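Local atomic coordinates of PHOX (Pseudomonas fluorescens, PDB entry 4A9V), a protein that hydrolyses phosphate monoesters as an alkaline phosphatase of the PhoX family, using an iron-calcium cofactor held in a beta-propeller. Residues G482-K485 and L489-L492; T534-S539 and K543-G548. All blocks are in the same frame, centred on the assembly; numbering follows the deposited sequence.

Overall arrangement
Contacts 1 and 2 are two beta hairpins on neighbouring blades of the PhoX beta-propeller. Contact 1 (482-485 with 489-492) comes first along the chain and joins strands 478-483 and 489-493. Contact 2 (534-539 with 543-548) follows and joins strands 532-538 and 544-550. Each hairpin belongs to its own antiparallel sheet of four strands. The centres of the two contacts lie about 9 Å apart, and the sheets pack face to face there. Trp490 and Leu492 of contact 1 rest on Phe538, Ile536 and the start of strand 532-538. The first strand of each hairpin also carries a metal ligand near its beginning, Asp479 and Glu532.

Contact 1: residues G482-K485 and L489-L492; sequences GFDK and LWIL
Gly482 and Trp490 form the hydrogen-bonded pair of an antiparallel beta hairpin, which makes up two strands of a propeller blade. Two backbone bonds join them. Trp490 N gives the straighter one to Gly482 O, at 2.8 Å and 168°. Gly482 N gives the other to Trp490 O.

The next pair, Phe483 and Leu489, is non-hydrogen-bonded, and its side chains meet on the other side of the sheet. Leu489 CD1 sits over one face of the Phe483 ring, displaced toward the rim. This is a CH-pi contact, 4.0 Å from the methyl carbon Leu489 CD1 to the Phe483 ring centroid. Tyr399 meets the Phe483 ring edge-to-face, and Val390 touches both Phe483 and Leu489, so this side packs against strands of another sheet.

The Trp490 indole lies on the side facing strand 532-538, where Ile536 and Phe538 touch it. Gly482 O also lies at its edge. Trp490 NE1 gives a hydrogen bond to Asp484 OD2 at 2.9 Å. Asp484 OD2 also forms a salt bridge with Arg488 in the turn. Replacing Trp490 by a phenylalanine would probably leave Asp484 without its indole donor and open a gap beside Ile536 and Phe538.

The Asp484 CG lies between backbone N and carbonyl carbon (chi1 60°), which turns the carboxylate to the indole. Carboxylate and indole planes stand 75° apart. Asp484 OD2 lies in the plane of the indole, and Trp490 NE1 meets it from above the carboxylate plane.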
# COMPACT_ATOMS: atom_id res chain seq x y z
N GLY A 482 6.72 6.10 6.09
CA GLY A 482 5.90 6.82 7.04
C GLY A 482 6.69 7.94 7.67
O GLY A 482 7.85 7.76 7.99
N PHE A 483 6.05 9.07 7.91
CA PHE A 483 6.62 10.11 8.76
C PHE A 483 6.08 9.98 10.17
O PHE A 483 4.90 9.66 10.36
CB PHE A 483 6.28 11.51 8.22
CG PHE A 483 7.28 12.04 7.24
CD1 PHE A 483 8.50 12.51 7.68
CD2 PHE A 483 6.98 12.12 5.89
CE1 PHE A 483 9.43 13.01 6.80
CE2 PHE A 483 7.92 12.61 4.99
CZ PHE A 483 9.13 13.08 5.46
N ASP A 484 6.90 10.32 11.15
CA ASP A 484 6.40 10.62 12.47
C ASP A 484 6.33 12.13 12.69
O ASP A 484 6.71 12.92 11.82
CB ASP A 484 7.22 9.91 13.56
CG ASP A 484 8.68 10.31 13.57
OD1 ASP A 484 9.00 11.46 13.20
OD2 ASP A 484 9.49 9.50 14.07
N LYS A 485 5.77 12.53 13.82
CA LYS A 485 5.50 13.95 14.07
C LYS A 485 6.78 14.77 14.12
O LYS A 485 6.78 15.94 13.76
CB LYS A 485 4.72 14.12 15.37
CG LYS A 485 3.28 13.63 15.29
CD LYS A 485 2.58 13.79 16.63
CE LYS A 485 1.15 13.28 16.57
NZ LYS A 485 0.46 13.40 17.88
N LEU A 489 11.72 10.14 8.63
CA LEU A 489 11.18 9.35 7.53
C LEU A 489 11.55 7.89 7.71
O LEU A 489 12.72 7.52 7.64
CB LEU A 489 11.72 9.86 6.19
CG LEU A 489 11.23 9.08 4.97
CD1 LEU A 489 9.73 9.18 4.79
CD2 LEU A 489 11.95 9.58 3.72
N TRP A 490 10.53 7.06 7.88
CA TRP A 490 10.71 5.63 8.07
C TRP A 490 10.50 4.92 6.75
O TRP A 490 9.57 5.23 6.01
CB TRP A 490 9.71 5.14 9.12
CG TRP A 490 9.90 5.79 10.46
CD1 TRP A 490 9.37 6.98 10.91
CD2 TRP A 490 10.76 5.31 11.54
NE1 TRP A 490 9.80 7.26 12.18
CE2 TRP A 490 10.64 6.29 12.62
CE3 TRP A 490 11.57 4.20 11.72
CZ2 TRP A 490 11.30 6.13 13.82
CZ3 TRP A 490 12.25 4.07 12.93
CH2 TRP A 490 12.10 5.00 13.96
N ILE A 491 11.44 4.05 6.41
CA ILE A 491 11.52 3.39 5.11
C ILE A 491 11.44 1.88 5.32
O ILE A 491 12.20 1.32 6.11
CB ILE A 491 12.88 3.69 4.42
CG1 ILE A 491 13.07 5.19 4.19
CG2 ILE A 491 12.99 2.92 3.12
CD1 ILE A 491 14.50 5.59 3.89
N LEU A 492 10.47 1.23 4.67
CA LEU A 492 10.20 -0.18 4.88
C LEU A 492 10.52 -0.91 3.58
O LEU A 492 10.25 -0.38 2.51
CB LEU A 492 8.72 -0.37 5.25
CG LEU A 492 8.28 0.15 6.63
CD1 LEU A 492 8.32 1.66 6.78
CD2 LEU A 492 6.89 -0.36 6.94

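Contact 2: residues T534-S539 and K543-G548; sequences TGISFS and KTLFVG
Phe538 and Leu545 lie side by side and point the same way from neighbouring strands. The ring's CE2 and CZ corner does the touching, with Phe538 CE2 3.6 Å from Leu545 CG. The Leu545 CG stands anti to its own nitrogen (chi1 -173°), and both CG and CD1 lie against that corner. Its other methyl, CD2, lies near Ile536, 4.1 Å from Ile536 CG1, where the two side chains cross. Leu545 also touches Trp490 of the adjacent sheet.

The side chains of Phe546 and Ser537 leave from the other face of the sheet and touch Met71 and Leu73 of strand 68-76. Ser537 O lies at the edge of the Phe546 ring, near its plane. Thr544 CG2 sits over one face of that ring, offset to the rim.

The two strands form an antiparallel beta hairpin in a four-stranded propeller blade, with strand 532-538 at the sheet's edge. Ser537 and Phe546 are a hydrogen-bonded pair. Phe546 N to Ser537 O is 2.8 Å, and Ser537 N to Phe546 O is 3.0 Å. CA-H...O contacts lie between the bonded pairs, for example Ile536 CA to Phe546 O at 3.2 Å.

At the turn, Ser539 N bonds to Thr544 O at 3.0 Å. Ser539 OG accepts a bond from Thr544 N at 3.1 Å and is also hydrogen-bonded to Asp541 OD1. At the other end, Thr534 OG1 bonds to Asp69 OD1 of the iron site, and Thr534 N bonds to Gly548 O at 170°.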
# COMPACT_ATOMS: atom_id res chain seq x y z
N THR A 534 5.99 -4.01 6.24
CA THR A 534 5.00 -3.18 5.60
C THR A 534 3.95 -2.76 6.62
O THR A 534 3.65 -3.51 7.54
CB THR A 534 4.37 -3.91 4.41
OG1 THR A 534 3.56 -3.00 3.66
CG2 THR A 534 3.58 -5.14 4.84
N GLY A 535 3.37 -1.58 6.42
CA GLY A 535 2.42 -1.04 7.38
C GLY A 535 3.13 -0.31 8.49
O GLY A 535 4.03 -0.86 9.13
N ILE A 536 2.74 0.94 8.72
CA ILE A 536 3.32 1.72 9.81
C ILE A 536 2.29 2.68 10.37
O ILE A 536 1.55 3.33 9.62
CB ILE A 536 4.61 2.45 9.38
CG1 ILE A 536 5.24 3.17 10.57
CG2 ILE A 536 4.37 3.39 8.20
CD1 ILE A 536 6.64 3.66 10.29
N SER A 537 2.20 2.74 11.69
CA SER A 537 1.38 3.72 12.40
C SER A 537 2.09 4.06 13.71
O SER A 537 2.83 3.23 14.23
CB SER A 537 0.00 3.15 12.73
OG SER A 537 -0.70 2.76 11.57
N PHE A 538 1.82 5.22 14.27
CA PHE A 538 2.33 5.59 15.58
C PHE A 538 1.16 5.81 16.53
O PHE A 538 0.13 6.37 16.16
CB PHE A 538 3.17 6.86 15.48
CG PHE A 538 4.48 6.66 14.79
CD1 PHE A 538 4.57 6.71 13.41
CD2 PHE A 538 5.63 6.42 15.52
CE1 PHE A 538 5.77 6.44 12.77
CE2 PHE A 538 6.83 6.14 14.89
CZ PHE A 538 6.90 6.18 13.51
N SER A 539 1.39 5.53 17.81
CA SER A 539 0.51 6.07 18.83
C SER A 539 0.60 7.59 18.79
O SER A 539 1.63 8.15 18.42
CB SER A 539 0.92 5.54 20.21
OG SER A 539 2.26 5.89 20.48
N LYS A 543 5.34 7.05 21.26
CA LYS A 543 6.11 6.10 22.06
C LYS A 543 5.91 4.64 21.63
O LYS A 543 6.63 3.76 22.09
CB LYS A 543 5.78 6.28 23.55
CG LYS A 543 6.22 7.63 24.07
CD LYS A 543 5.76 7.84 25.49
CE LYS A 543 6.25 9.17 26.04
NZ LYS A 543 5.70 9.43 27.40
N THR A 544 4.94 4.40 20.76
CA THR A 544 4.76 3.09 20.15
C THR A 544 4.72 3.24 18.63
O THR A 544 3.99 4.08 18.10
CB THR A 544 3.48 2.39 20.63
OG1 THR A 544 3.50 2.29 22.06
CG2 THR A 544 3.37 0.99 20.04
N LEU A 545 5.55 2.46 17.96
CA LEU A 545 5.54 2.35 16.51
C LEU A 545 4.98 0.99 16.16
O LEU A 545 5.51 -0.03 16.61
CB LEU A 545 6.98 2.51 15.98
CG LEU A 545 7.20 2.60 14.45
CD1 LEU A 545 8.63 3.04 14.15
CD2 LEU A 545 6.92 1.28 13.76
N PHE A 546 3.85 0.97 15.46
CA PHE A 546 3.24 -0.27 14.99
C PHE A 546 3.71 -0.55 13.57
O PHE A 546 3.70 0.34 12.72
CB PHE A 546 1.71 -0.15 15.01
CG PHE A 546 1.15 0.16 16.37
CD1 PHE A 546 0.90 -0.85 17.28
CD2 PHE A 546 0.83 1.46 16.73
CE1 PHE A 546 0.33 -0.58 18.51
CE2 PHE A 546 0.26 1.74 17.96
CZ PHE A 546 0.03 0.72 18.86
N VAL A 547 4.16 -1.78 13.31
CA VAL A 547 4.71 -2.13 12.01
C VAL A 547 4.27 -3.55 11.66
O VAL A 547 4.19 -4.42 12.53
CB VAL A 547 6.25 -1.99 11.98
CG1 VAL A 547 6.92 -2.90 13.00
CG2 VAL A 547 6.80 -2.24 10.58
N GLY A 548 3.97 -3.79 10.39
CA GLY A 548 3.55 -5.10 9.93
C GLY A 548 4.68 -5.99 9.46
O GLY A 548 5.64 -5.54 8.80